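Local coordinates for Low density lipoprotein receptor adapter protein 1 (Rattus norvegicus, PDB 3SO6) that links the LDL receptor to clathrin and AP-2 for endocytosis, its phosphotyrosine-binding domain recognising the NPXY internalization motif of the receptor tail, at residues 27-30 against 31-35. Numbering follows the deposited sequence.
Sequences AAVK and RIVAT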
ATOM      1  N   ALA A  27       7.298   4.532  11.884  1.00 10.85           N
ATOM      2  CA  ALA A  27       6.534   5.189  12.949  1.00 11.15           C
ATOM      3  C   ALA A  27       5.066   5.105  12.696  1.00 10.00           C
ATOM      4  O   ALA A  27       4.258   4.932  13.619  1.00 11.38           O
ATOM      5  CB  ALA A  27       6.992   6.632  13.119  1.00 11.91           C
ATOM      6  N   ALA A  28       4.655   5.158  11.427  1.00 10.59           N
ATOM      7  CA  ALA A  28       3.229   5.121  11.076  1.00 10.58           C
ATOM      8  C   ALA A  28       2.687   3.732  11.455  1.00 10.18           C
ATOM      9  O   ALA A  28       1.591   3.636  11.986  1.00 11.16           O
ATOM     10  CB  ALA A  28       2.992   5.361   9.604  1.00 11.66           C
ATOM     11  N   VAL A  29       3.408   2.700  11.050  1.00  9.78           N
ATOM     12  CA  VAL A  29       2.951   1.344  11.304  1.00  9.16           C
ATOM     13  C   VAL A  29       2.882   1.159  12.827  1.00 10.35           C
ATOM     14  O   VAL A  29       1.933   0.529  13.314  1.00 10.85           O
ATOM     15  CB  VAL A  29       3.870   0.267  10.640  1.00  9.80           C
ATOM     16  CG1 VAL A  29       3.602  -1.175  11.241  1.00 10.81           C
ATOM     17  CG2 VAL A  29       3.670   0.280   9.129  1.00 11.52           C
ATOM     18  N   LYS A  30       3.850   1.679  13.608  1.00 10.57           N
ATOM     19  CA  LYS A  30       3.773   1.526  15.047  1.00 12.13           C
ATOM     20  C   LYS A  30       2.454   2.119  15.575  1.00 11.55           C
ATOM     21  O   LYS A  30       1.775   1.519  16.424  1.00 12.73           O
ATOM     22  CB  LYS A  30       5.040   2.201  15.703  1.00 14.22           C
ATOM     23  CG  LYS A  30       5.035   2.285  17.215  1.00 19.48           C
ATOM     24  CD  LYS A  30       6.226   3.146  17.804  1.00 26.38           C
ATOM     25  CE  LYS A  30       6.604   2.792  19.272  1.00 32.26           C
ATOM     26  NZ  LYS A  30       7.217   1.370  19.324  1.00 33.59           N
ATOM     27  N   ARG A  31       2.080   3.309  15.086  1.00 12.00           N
ATOM     28  CA  ARG A  31       0.893   3.970  15.554  1.00 13.17           C
ATOM     29  C   ARG A  31      -0.338   3.193  15.161  1.00 11.36           C
ATOM     30  O   ARG A  31      -1.273   3.035  15.998  1.00 12.54           O
ATOM     31  CB  ARG A  31       0.759   5.365  14.840  1.00 15.87           C
ATOM     32  CG  ARG A  31       1.643   6.489  15.291  1.00 21.48           C
ATOM     33  CD  ARG A  31       1.179   7.861  14.822  1.00 22.74           C
ATOM     34  NE  ARG A  31       1.332   8.099  13.375  1.00 20.30           N
ATOM     35  CZ  ARG A  31       2.487   8.416  12.746  1.00 17.46           C
ATOM     36  NH1 ARG A  31       3.650   8.345  13.360  1.00 20.61           N
ATOM     37  NH2 ARG A  31       2.493   8.747  11.467  1.00 20.16           N
ATOM     38  N   ILE A  32      -0.404   2.762  13.883  1.00 10.37           N
ATOM     39  CA  ILE A  32      -1.609   2.101  13.415  1.00 10.83           C
ATOM     40  C   ILE A  32      -1.769   0.779  14.175  1.00  9.94           C
ATOM     41  O   ILE A  32      -2.889   0.435  14.552  1.00 10.83           O
ATOM     42  CB  ILE A  32      -1.446   1.827  11.879  1.00  9.91           C
ATOM     43  CG1 ILE A  32      -1.458   3.135  11.074  1.00 11.83           C
ATOM     44  CG2 ILE A  32      -2.540   0.887  11.408  1.00 12.47           C
ATOM     45  CD1 ILE A  32      -0.952   2.926   9.636  1.00 12.30           C
ATOM     46  N   VAL A  33      -0.716   0.018  14.328  1.00 10.18           N
ATOM     47  CA  VAL A  33      -0.830  -1.269  15.055  1.00 10.96           C
ATOM     48  C   VAL A  33      -1.303  -1.052  16.509  1.00  9.43           C
ATOM     49  O   VAL A  33      -2.156  -1.769  16.987  1.00 10.46           O
ATOM     50  CB  VAL A  33       0.536  -2.047  15.030  1.00 10.46           C
ATOM     51  CG1 VAL A  33       0.526  -3.142  15.989  1.00 12.97           C
ATOM     52  CG2 VAL A  33       0.827  -2.550  13.618  1.00 13.22           C
ATOM     53  N   ALA A  34      -0.762  -0.045  17.201  1.00 10.56           N
ATOM     54  CA  ALA A  34      -1.137   0.173  18.617  1.00 11.07           C
ATOM     55  C   ALA A  34      -2.642   0.550  18.648  1.00  9.76           C
ATOM     56  O   ALA A  34      -3.375   0.061  19.526  1.00 11.92           O
ATOM     57  CB  ALA A  34      -0.222   1.235  19.235  1.00 12.71           C
ATOM     58  N   THR A  35      -3.083   1.391  17.718  1.00 10.83           N
ATOM     59  CA  THR A  35      -4.554   1.774  17.687  1.00 13.00           C
ATOM     60  C   THR A  35      -5.423   0.571  17.422  1.00 11.58           C
ATOM     61  O   THR A  35      -6.426   0.368  18.089  1.00 14.77           O
ATOM     62  CB  THR A  35      -4.796   2.908  16.636  1.00 13.25           C
ATOM     63  OG1 THR A  35      -3.958   4.006  17.063  1.00 17.17           O
ATOM     64  CG2 THR A  35      -6.260   3.270  16.526  1.00 16.60           C
TER
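R31 folds back over the preceding turn of its own helix and lays its guanidinium against A27 and A28, an example of a long side chain on the exposed flank lying along a helix to carry its polar end to a neighbouring strand. One face of the flat group sits over A28 CA, 3.7 Å from the plane. A27 O lies over the same face, 3.5 Å from NH1 but too badly angled for a hydrogen bond; the methyls of A27 and A28 are slightly further neighbours. Chi1 (-76°) sets CG beside the backbone N, and the bend at chi3 completes the turn back toward A28. Hydrogen bonds from NE to T14 OG1 and from NH2 to L15 O tie the group to strand 4-16, fixing its rotation.

Beneath these side chains runs the regular i to i+4 ladder. V33 N meets V29 O at 2.9 Å with a nearly straight N-H...O angle of 170°, and I32 N is held by A28 O at the same length; the outer rungs, from R31 N to A27 O and from A34 N to K30 O, are slightly longer.

The tight side meets strands 4-16, 86-92 and 99-105. V29 CG1 touches V33 CG2 at 3.9 Å, the two valines forming an apolar ridge against V86 and H83. I32 keeps CG1 beside its own backbone N (chi1 -69°), 3.2 Å from A28 O, and packs on L11, T14 and A103; A28 packs on V16 and C101. The solvent side is sparser: K30 is extended through CE and bends at chi4 to NZ, and the A34 side chain, a single methyl, rests 3.5 Å from K30 O. Helix 22-38 is thus the amphipathic helix inserted between the first two strands, as in Dab-like PTB domains, packed outside the PH-like sandwich and distinct from C-terminal helix 109-131.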